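Cellobiose 2-epimerase (Caldibacillus thermoamylovorans, PDB 5ZHB) catalyses the epimerisation of cellobiose at C2 of its reducing-end glucose, converting that unit to mannose. Local coordinates at residues A192-Y197 against L259-N264; Q139-I144 against D202-G207; L187-A192 against A210-L215. All blocks are in the same frame, centred on the assembly; numbering follows the deposited sequence.

Interaction 1 of 3, residues A192-Y197 against L259-N264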
loop_
_atom_site.group_PDB
_atom_site.type_symbol
_atom_site.label_atom_id
_atom_site.label_comp_id
_atom_site.label_asym_id
_atom_site.label_seq_id
_atom_site.Cartn_x
_atom_site.Cartn_y
_atom_site.Cartn_z
ATOM N N ALA A 192 7.546 2.890 3.605
ATOM C CA ALA A 192 7.535 4.145 4.338
ATOM C C ALA A 192 8.949 4.716 4.495
ATOM O O ALA A 192 9.209 5.902 4.271
ATOM C CB ALA A 192 6.914 3.853 5.676
ATOM N N TYR A 193 9.866 3.850 4.891
ATOM C CA TYR A 193 11.232 4.272 5.161
ATOM C C TYR A 193 11.936 4.718 3.887
ATOM O O TYR A 193 12.755 5.625 3.959
ATOM C CB TYR A 193 12.042 3.147 5.800
ATOM C CG TYR A 193 11.779 2.910 7.282
ATOM C CD1 TYR A 193 10.714 3.515 7.946
ATOM C CD2 TYR A 193 12.614 2.073 8.011
ATOM C CE1 TYR A 193 10.504 3.302 9.293
ATOM C CE2 TYR A 193 12.417 1.858 9.364
ATOM C CZ TYR A 193 11.369 2.491 10.013
ATOM O OH TYR A 193 11.162 2.237 11.349
ATOM N N THR A 194 11.645 4.069 2.746
ATOM C CA THR A 194 12.126 4.558 1.455
ATOM C C THR A 194 11.762 6.029 1.256
ATOM O O THR A 194 12.612 6.842 0.856
ATOM C CB THR A 194 11.570 3.713 0.317
ATOM O OG1 THR A 194 12.063 2.413 0.606
ATOM C CG2 THR A 194 12.071 4.134 -1.054
ATOM N N ASN A 195 10.507 6.378 1.556
ATOM C CA ASN A 195 10.006 7.731 1.336
ATOM C C ASN A 195 10.628 8.711 2.334
ATOM O O ASN A 195 10.875 9.890 1.992
ATOM C CB ASN A 195 8.477 7.741 1.313
ATOM C CG ASN A 195 7.909 8.672 0.274
ATOM O OD1 ASN A 195 8.375 8.699 -0.878
ATOM N ND2 ASN A 195 6.902 9.456 0.650
ATOM N N LEU A 196 10.887 8.222 3.550
ATOM C CA LEU A 196 11.485 9.043 4.594
ATOM C C LEU A 196 12.906 9.412 4.161
ATOM O O LEU A 196 13.321 10.568 4.280
ATOM C CB LEU A 196 11.447 8.323 5.941
ATOM C CG LEU A 196 12.033 9.078 7.146
ATOM C CD1 LEU A 196 11.415 10.456 7.368
ATOM C CD2 LEU A 196 11.896 8.260 8.406
ATOM N N TYR A 197 13.632 8.433 3.605
ATOM C CA TYR A 197 15.023 8.647 3.222
ATOM C C TYR A 197 15.108 9.639 2.060
ATOM O O TYR A 197 16.075 10.392 1.966
ATOM C CB TYR A 197 15.679 7.300 2.917
ATOM C CG TYR A 197 17.180 7.437 2.734
ATOM C CD1 TYR A 197 18.037 7.439 3.827
ATOM C CD2 TYR A 197 17.718 7.684 1.474
ATOM C CE1 TYR A 197 19.402 7.620 3.664
ATOM C CE2 TYR A 197 19.084 7.825 1.292
ATOM C CZ TYR A 197 19.920 7.805 2.393
ATOM O OH TYR A 197 21.252 7.972 2.194
ATOM N N LEU A 259 16.198 -0.043 -3.190
ATOM C CA LEU A 259 17.517 -0.158 -3.803
ATOM C C LEU A 259 17.963 1.144 -4.461
ATOM O O LEU A 259 19.092 1.583 -4.225
ATOM C CB LEU A 259 17.528 -1.334 -4.773
ATOM C CG LEU A 259 17.361 -2.715 -4.151
ATOM C CD1 LEU A 259 17.341 -3.768 -5.261
ATOM C CD2 LEU A 259 18.413 -3.013 -3.108
ATOM N N LYS A 260 17.109 1.747 -5.296
ATOM C CA LYS A 260 17.471 2.935 -6.052
ATOM C C LYS A 260 17.721 4.138 -5.140
ATOM O O LYS A 260 18.684 4.892 -5.352
ATOM C CB LYS A 260 16.395 3.322 -7.076
ATOM C CG LYS A 260 16.144 2.339 -8.212
ATOM C CD LYS A 260 14.758 2.452 -8.846
ATOM C CE LYS A 260 14.505 1.320 -9.768
ATOM N NZ LYS A 260 13.158 1.237 -10.346
ATOM N N VAL A 261 16.838 4.356 -4.150
ATOM C CA VAL A 261 16.925 5.517 -3.265
ATOM C C VAL A 261 18.183 5.449 -2.399
ATOM O O VAL A 261 18.766 6.473 -2.051
ATOM C CB VAL A 261 15.631 5.600 -2.428
ATOM C CG1 VAL A 261 15.751 6.476 -1.198
ATOM C CG2 VAL A 261 14.434 6.029 -3.268
ATOM N N THR A 262 18.631 4.247 -2.043
ATOM C CA THR A 262 19.793 4.125 -1.185
ATOM C C THR A 262 21.087 3.750 -1.941
ATOM O O THR A 262 22.116 3.566 -1.296
ATOM C CB THR A 262 19.513 3.115 -0.085
ATOM O OG1 THR A 262 19.346 1.809 -0.637
ATOM C CG2 THR A 262 18.321 3.515 0.762
ATOM N N GLY A 263 21.054 3.563 -3.267
ATOM C CA GLY A 263 22.265 3.267 -4.028
ATOM C C GLY A 263 22.790 1.858 -3.763
ATOM O O GLY A 263 23.985 1.591 -3.862
ATOM N N ASN A 264 21.894 0.928 -3.447
ATOM C CA ASN A 264 22.302 -0.422 -3.123
ATOM C C ASN A 264 22.371 -1.234 -4.421
ATOM O O ASN A 264 21.338 -1.589 -4.978
ATOM C CB ASN A 264 21.395 -0.972 -2.032
ATOM C CG ASN A 264 21.760 -2.376 -1.610
ATOM O OD1 ASN A 264 22.379 -3.143 -2.356
ATOM N ND2 ASN A 264 21.325 -2.760 -0.427
#
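Tyr197 and Thr194, one turn apart on helix 183-199, take Val261 from the last turn of helix 245-262 between them. Tyr197 is the chain to follow. Its CG stands trans to the backbone N (chi1 -171°), a setting that sends the ring out across the gap toward the other helix. Starting at the root, CB lies 4.2 Å from Val261 CG1. Farther out, ring atom CD2 comes down to 3.5 Å from that same CG1, and the methyl sits at the edge of the ring, near its plane. The next atom, CE2, has moved past the side chain and lies 3.6 Å from Val261 O. The two side chains therefore slide by each other in opposite directions, Tyr197 running on over the Val261 backbone while the valine reaches back toward the tyrosine's own helix. The CG2 methyl of Thr262 approaches the ring obliquely, 4.3 Å from Tyr197 CD2.

The other branch of Val261 serves the other partner: Val261 CG2 meets Thr194 CG2 methyl to methyl at 3.8 Å. With its two methyls divided in this way, the two contacts are likely to restrict the valine's rotation. Both threonines present their methyls to the contact and turn their hydroxyls back to their own helices, Thr194 OG1 bonding to Leu190 O and Thr262 OG1 to Ala258 O, so the side-chain contact is made by methyls and ring carbons. Gly263 leaves helical geometry in a Schellman motif, with a positive phi of 71° and Asn264 N bonding back to Leu259 O at 3.0 Å. This is a contact between neighbouring inner helices of an (alpha/alpha)6 barrel, the fold of the N-acylglucosamine 2-epimerase family.

Interaction 2 of 3, residues Q139-I144 against D202-G207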
loop_
_atom_site.group_PDB
_atom_site.type_symbol
_atom_site.label_atom_id
_atom_site.label_comp_id
_atom_site.label_asym_id
_atom_site.label_seq_id
_atom_site.Cartn_x
_atom_site.Cartn_y
_atom_site.Cartn_z
ATOM N N GLN A 139 8.725 11.252 14.612
ATOM C CA GLN A 139 8.183 10.648 15.827
ATOM C C GLN A 139 7.690 9.213 15.583
ATOM O O GLN A 139 7.903 8.327 16.404
ATOM C CB GLN A 139 7.013 11.406 16.452
ATOM C CG GLN A 139 7.388 12.760 17.042
ATOM C CD GLN A 139 6.194 13.453 17.664
ATOM O OE1 GLN A 139 5.442 12.839 18.435
ATOM N NE2 GLN A 139 5.999 14.717 17.300
ATOM N N LEU A 140 6.950 8.990 14.492
ATOM C CA LEU A 140 6.427 7.661 14.209
ATOM C C LEU A 140 7.575 6.693 13.928
ATOM O O LEU A 140 7.529 5.574 14.398
ATOM C CB LEU A 140 5.440 7.725 13.041
ATOM C CG LEU A 140 4.228 8.637 13.246
ATOM C CD1 LEU A 140 3.312 8.694 12.027
ATOM C CD2 LEU A 140 3.461 8.162 14.463
ATOM N N TYR A 141 8.576 7.129 13.150
ATOM C CA TYR A 141 9.791 6.354 12.896
ATOM C C TYR A 141 10.401 5.904 14.228
ATOM O O TYR A 141 10.749 4.741 14.415
ATOM C CB TYR A 141 10.736 7.200 12.025
ATOM C CG TYR A 141 12.170 6.697 11.910
ATOM C CD1 TYR A 141 12.455 5.467 11.321
ATOM C CD2 TYR A 141 13.243 7.430 12.419
ATOM C CE1 TYR A 141 13.750 4.982 11.252
ATOM C CE2 TYR A 141 14.550 6.963 12.340
ATOM C CZ TYR A 141 14.805 5.746 11.734
ATOM O OH TYR A 141 16.073 5.248 11.664
ATOM N N LYS A 142 10.473 6.827 15.187
ATOM C CA LYS A 142 11.087 6.545 16.476
ATOM C C LYS A 142 10.309 5.444 17.202
ATOM O O LYS A 142 10.886 4.512 17.767
ATOM C CB LYS A 142 11.196 7.908 17.173
ATOM C CG LYS A 142 12.313 8.042 18.205
ATOM C CD LYS A 142 11.904 7.846 19.658
ATOM C CE LYS A 142 13.018 7.302 20.519
ATOM N NZ LYS A 142 14.316 7.962 20.310
ATOM N N LEU A 143 8.972 5.535 17.161
ATOM C CA LEU A 143 8.135 4.522 17.767
ATOM C C LEU A 143 8.412 3.160 17.145
ATOM O O LEU A 143 8.531 2.178 17.852
ATOM C CB LEU A 143 6.664 4.928 17.633
ATOM C CG LEU A 143 6.226 6.076 18.547
ATOM C CD1 LEU A 143 4.860 6.607 18.192
ATOM C CD2 LEU A 143 6.255 5.590 19.990
ATOM N N ILE A 144 8.470 3.113 15.807
ATOM C CA ILE A 144 8.570 1.849 15.100
ATOM C C ILE A 144 9.918 1.223 15.436
ATOM O O ILE A 144 10.009 0.016 15.569
ATOM C CB ILE A 144 8.384 2.025 13.573
ATOM C CG1 ILE A 144 6.969 2.581 13.205
ATOM C CG2 ILE A 144 8.652 0.701 12.859
ATOM C CD1 ILE A 144 6.903 3.275 11.850
ATOM N N ASP A 202 19.303 10.204 6.396
ATOM C CA ASP A 202 19.973 9.800 7.616
ATOM C C ASP A 202 20.690 8.466 7.425
ATOM O O ASP A 202 20.105 7.490 6.954
ATOM C CB ASP A 202 18.959 9.637 8.737
ATOM C CG ASP A 202 19.561 9.180 10.048
ATOM O OD1 ASP A 202 20.247 10.009 10.641
ATOM O OD2 ASP A 202 19.391 7.991 10.411
ATOM N N GLU A 203 21.955 8.387 7.860
ATOM C CA GLU A 203 22.752 7.186 7.639
ATOM C C GLU A 203 22.198 6.004 8.442
ATOM O O GLU A 203 22.191 4.855 7.975
ATOM C CB GLU A 203 24.224 7.490 7.953
ATOM C CG GLU A 203 25.169 6.311 7.721
ATOM C CD GLU A 203 25.515 5.911 6.283
ATOM O OE1 GLU A 203 25.263 6.646 5.293
ATOM O OE2 GLU A 203 26.053 4.786 6.163
ATOM N N GLN A 204 21.728 6.248 9.662
ATOM C CA GLN A 204 21.139 5.156 10.422
ATOM C C GLN A 204 19.884 4.603 9.715
ATOM O O GLN A 204 19.700 3.382 9.646
ATOM C CB GLN A 204 20.867 5.572 11.865
ATOM C CG GLN A 204 20.277 4.439 12.694
ATOM C CD GLN A 204 20.327 4.701 14.187
ATOM O OE1 GLN A 204 21.335 5.173 14.728
ATOM N NE2 GLN A 204 19.238 4.375 14.871
ATOM N N LEU A 205 19.016 5.488 9.216
ATOM C CA LEU A 205 17.816 5.092 8.475
ATOM C C LEU A 205 18.230 4.224 7.278
ATOM O O LEU A 205 17.723 3.105 7.098
ATOM C CB LEU A 205 17.062 6.352 8.050
ATOM C CG LEU A 205 15.902 6.173 7.058
ATOM C CD1 LEU A 205 14.859 5.183 7.584
ATOM C CD2 LEU A 205 15.245 7.465 6.714
ATOM N N LYS A 206 19.225 4.718 6.518
ATOM C CA LYS A 206 19.793 3.952 5.415
ATOM C C LYS A 206 20.074 2.515 5.844
ATOM O O LYS A 206 19.748 1.561 5.129
ATOM C CB LYS A 206 21.072 4.602 4.875
ATOM C CG LYS A 206 21.470 4.128 3.486
ATOM C CD LYS A 206 22.812 4.686 3.031
ATOM C CE LYS A 206 23.243 4.144 1.719
ATOM N NZ LYS A 206 24.367 4.928 1.204
ATOM N N GLY A 207 20.668 2.351 7.035
ATOM C CA GLY A 207 20.990 1.029 7.516
ATOM C C GLY A 207 19.750 0.226 7.877
ATOM O O GLY A 207 19.780 -1.001 7.799
HETATM O O HOH W 1 17.815 7.129 12.426
#
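The Tyr141 ring meets Leu205 obliquely, with methyl CD1 of the leucine 3.8 Å from ring atom CE1, and has a water lying in its plane at the hydroxyl edge. The Tyr193 ring, from helix 183-199, packs edge-to-face with it. In the (alpha/alpha)6 barrel this is a meeting of two outer helices, 131-145 and 203-220, behind the inner helix 183-199, whose Leu196 touches both Tyr141 and Leu205. The backbones stay well apart, and Tyr141 does the bridging: chi1 of 167° puts CG trans to the backbone N and extends the ring until its OH is 3.6 Å from Leu205 CA, beside the first turn of the second helix.

The polar link runs through the water. It lies 2.7 Å from Tyr141 OH and donates to Asp202 OD2, also at 2.7 Å, thereby joining the hydroxyl to the residue that caps helix 203-220. A phenylalanine in place of Tyr141 could still touch Leu205, but would probably leave the water without its phenolic partner and break the link to the cap. Asp202 occupies the N-cap position, and besides the water, OD2 accepts Leu205 N at 2.8 Å, on the anti side of the carboxylate and 22° out of its plane.

Interaction 3 of 3, residues L187-A192 against A210-L215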
loop_
_atom_site.group_PDB
_atom_site.type_symbol
_atom_site.label_atom_id
_atom_site.label_comp_id
_atom_site.label_asym_id
_atom_site.label_seq_id
_atom_site.Cartn_x
_atom_site.Cartn_y
_atom_site.Cartn_z
ATOM N N LEU A 187 6.827 -5.075 4.602
ATOM C CA LEU A 187 6.801 -4.431 3.286
ATOM C C LEU A 187 6.517 -2.939 3.443
ATOM O O LEU A 187 7.193 -2.088 2.834
ATOM C CB LEU A 187 5.773 -5.128 2.386
ATOM C CG LEU A 187 5.582 -4.548 0.973
ATOM C CD1 LEU A 187 6.887 -4.498 0.231
ATOM C CD2 LEU A 187 4.564 -5.320 0.176
ATOM N N HIS A 188 5.463 -2.625 4.225
ATOM C CA HIS A 188 5.017 -1.237 4.367
ATOM C C HIS A 188 5.965 -0.432 5.255
ATOM O O HIS A 188 6.076 0.778 5.069
ATOM C CB HIS A 188 3.514 -1.163 4.660
ATOM C CG HIS A 188 2.763 -1.721 3.505
ATOM N ND1 HIS A 188 2.678 -1.054 2.296
ATOM C CD2 HIS A 188 2.207 -2.915 3.296
ATOM C CE1 HIS A 188 2.017 -1.825 1.439
ATOM N NE2 HIS A 188 1.743 -2.946 2.008
ATOM N N VAL A 189 6.694 -1.078 6.172
ATOM C CA VAL A 189 7.762 -0.365 6.845
ATOM C C VAL A 189 8.820 0.027 5.809
ATOM O O VAL A 189 9.270 1.165 5.784
ATOM C CB VAL A 189 8.354 -1.144 8.030
ATOM C CG1 VAL A 189 9.603 -0.461 8.593
ATOM C CG2 VAL A 189 7.303 -1.328 9.114
ATOM N N LEU A 190 9.231 -0.920 4.957
ATOM C CA LEU A 190 10.222 -0.613 3.920
ATOM C C LEU A 190 9.738 0.505 2.991
ATOM O O LEU A 190 10.470 1.443 2.686
ATOM C CB LEU A 190 10.538 -1.905 3.173
ATOM C CG LEU A 190 11.512 -1.784 1.998
ATOM C CD1 LEU A 190 12.883 -1.275 2.416
ATOM C CD2 LEU A 190 11.646 -3.148 1.403
ATOM N N GLU A 191 8.480 0.428 2.560
ATOM C CA GLU A 191 7.888 1.428 1.684
ATOM C C GLU A 191 7.982 2.806 2.344
ATOM O O GLU A 191 8.373 3.771 1.721
ATOM C CB GLU A 191 6.441 0.996 1.444
ATOM C CG GLU A 191 5.543 2.008 0.746
ATOM C CD GLU A 191 4.103 1.518 0.744
ATOM O OE1 GLU A 191 3.581 1.230 1.842
ATOM O OE2 GLU A 191 3.531 1.361 -0.334
ATOM N N ALA A 192 7.546 2.890 3.605
ATOM C CA ALA A 192 7.535 4.145 4.338
ATOM C C ALA A 192 8.949 4.716 4.495
ATOM O O ALA A 192 9.209 5.902 4.271
ATOM C CB ALA A 192 6.914 3.853 5.676
ATOM N N ALA A 210 18.586 -1.182 4.648
ATOM C CA ALA A 210 19.414 -2.291 4.185
ATOM C C ALA A 210 19.049 -3.545 4.951
ATOM O O ALA A 210 18.966 -4.633 4.376
ATOM C CB ALA A 210 20.906 -1.966 4.303
ATOM N N ASN A 211 18.768 -3.378 6.250
ATOM C CA ASN A 211 18.303 -4.478 7.067
ATOM C C ASN A 211 16.994 -5.075 6.531
ATOM O O ASN A 211 16.892 -6.296 6.393
ATOM C CB ASN A 211 18.273 -4.076 8.539
ATOM C CG ASN A 211 17.842 -5.209 9.434
ATOM O OD1 ASN A 211 18.463 -6.275 9.455
ATOM N ND2 ASN A 211 16.754 -5.019 10.168
ATOM N N LEU A 212 15.981 -4.246 6.252
ATOM C CA LEU A 212 14.709 -4.740 5.693
ATOM C C LEU A 212 14.903 -5.492 4.376
ATOM O O LEU A 212 14.285 -6.550 4.134
ATOM C CB LEU A 212 13.760 -3.544 5.553
ATOM C CG LEU A 212 13.052 -3.150 6.865
ATOM C CD1 LEU A 212 12.627 -1.732 6.920
ATOM C CD2 LEU A 212 11.830 -4.023 7.098
ATOM N N ILE A 213 15.775 -4.970 3.530
ATOM C CA ILE A 213 16.012 -5.604 2.238
ATOM C C ILE A 213 16.590 -6.993 2.441
ATOM O O ILE A 213 16.159 -7.974 1.831
ATOM C CB ILE A 213 16.883 -4.716 1.338
ATOM C CG1 ILE A 213 16.119 -3.488 0.923
ATOM C CG2 ILE A 213 17.370 -5.517 0.110
ATOM C CD1 ILE A 213 16.994 -2.331 0.489
ATOM N N ASP A 214 17.520 -7.102 3.385
ATOM C CA ASP A 214 18.175 -8.375 3.660
ATOM C C ASP A 214 17.207 -9.373 4.287
ATOM O O ASP A 214 17.196 -10.550 3.910
ATOM C CB ASP A 214 19.463 -8.130 4.424
ATOM C CG ASP A 214 20.422 -9.300 4.301
ATOM O OD1 ASP A 214 20.852 -9.577 3.155
ATOM O OD2 ASP A 214 20.590 -9.998 5.305
ATOM N N LEU A 215 16.322 -8.889 5.188
ATOM C CA LEU A 215 15.260 -9.731 5.704
ATOM C C LEU A 215 14.375 -10.244 4.563
ATOM O O LEU A 215 13.983 -11.410 4.549
ATOM C CB LEU A 215 14.438 -8.964 6.740
ATOM C CG LEU A 215 15.077 -8.689 8.107
ATOM C CD1 LEU A 215 14.232 -7.707 8.884
ATOM C CD2 LEU A 215 15.207 -9.962 8.877
#
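Leu212 of helix 203-220 packs against two consecutive residues of helix 183-199, Val189 and Leu190, and meets each in a different orientation. Against Val189 it stands at about a right angle, its CD1 methyl touching Val189 CG1 at 3.7 Å. Against Leu190 the side chains run past each other in opposite directions: Leu190 CD1 reaches the root of the other leucine, 4.0 Å from Leu212 CB, while Leu212 CD1 comes equally close, 4.0 Å, to Leu190 CA. Each leucine thus lays its methyl against the base of the other. The torsions differ to suit. In Leu190 CG is trans to the backbone N (chi1 177°); in Leu212 it is trans to the carbonyl carbon instead (chi1 -81°). Ile213 adds a second crossing at roughly a right angle, with its CG1 at 4.2 Å from Leu190 CD1, so that this one methyl spans two successive residues of the facing helix. All four side chains are buried and the interface is wholly aliphatic.

The axes of the short segments approach to 10.0 Å with their directions 146° apart. This is an antiparallel packing of an inner helix on the outer helix that follows it in the chain, as in (alpha/alpha)6 barrels. On another side of helix 183-199, His188 ND1 is joined to Glu191 OE1, and Glu191 OE2 forms a salt bridge with Arg379 and a hydrogen bond with Tyr375 OH. Within the ring of inner helices, helix 183-199 is flanked by two more: Val189 also touches Val111 and Ala115 of helix 111-128, whereas Leu190 leans on Ile255 and Ala258 of helix 245-262, while Leu212 covers Val189 and Leu190 from helix 203-220.

Overall arrangement
From the N terminus, the chain first enters interaction 2 on helix 131-145 and closes that loop 58 residues later, at the start of helix 203-220. Meanwhile it has passed through helix 183-199, which supplies the first halves of interactions 3 and 1, sharing Ala192. Interaction 3 has the shortest loop, 18 residues, and closes at 210-215 after interaction 2; interaction 1 closes last, at 259-264, 62 residues on. No loop nests inside another; each pair crosses. Together they tie one sector of the helical barrel: helix 183-199 to its successor 203-220 and to helix 245-262, and 203-220 back to 131-145. Interactions 1 and 2 touch directly, for instance through Tyr193 and Ile144.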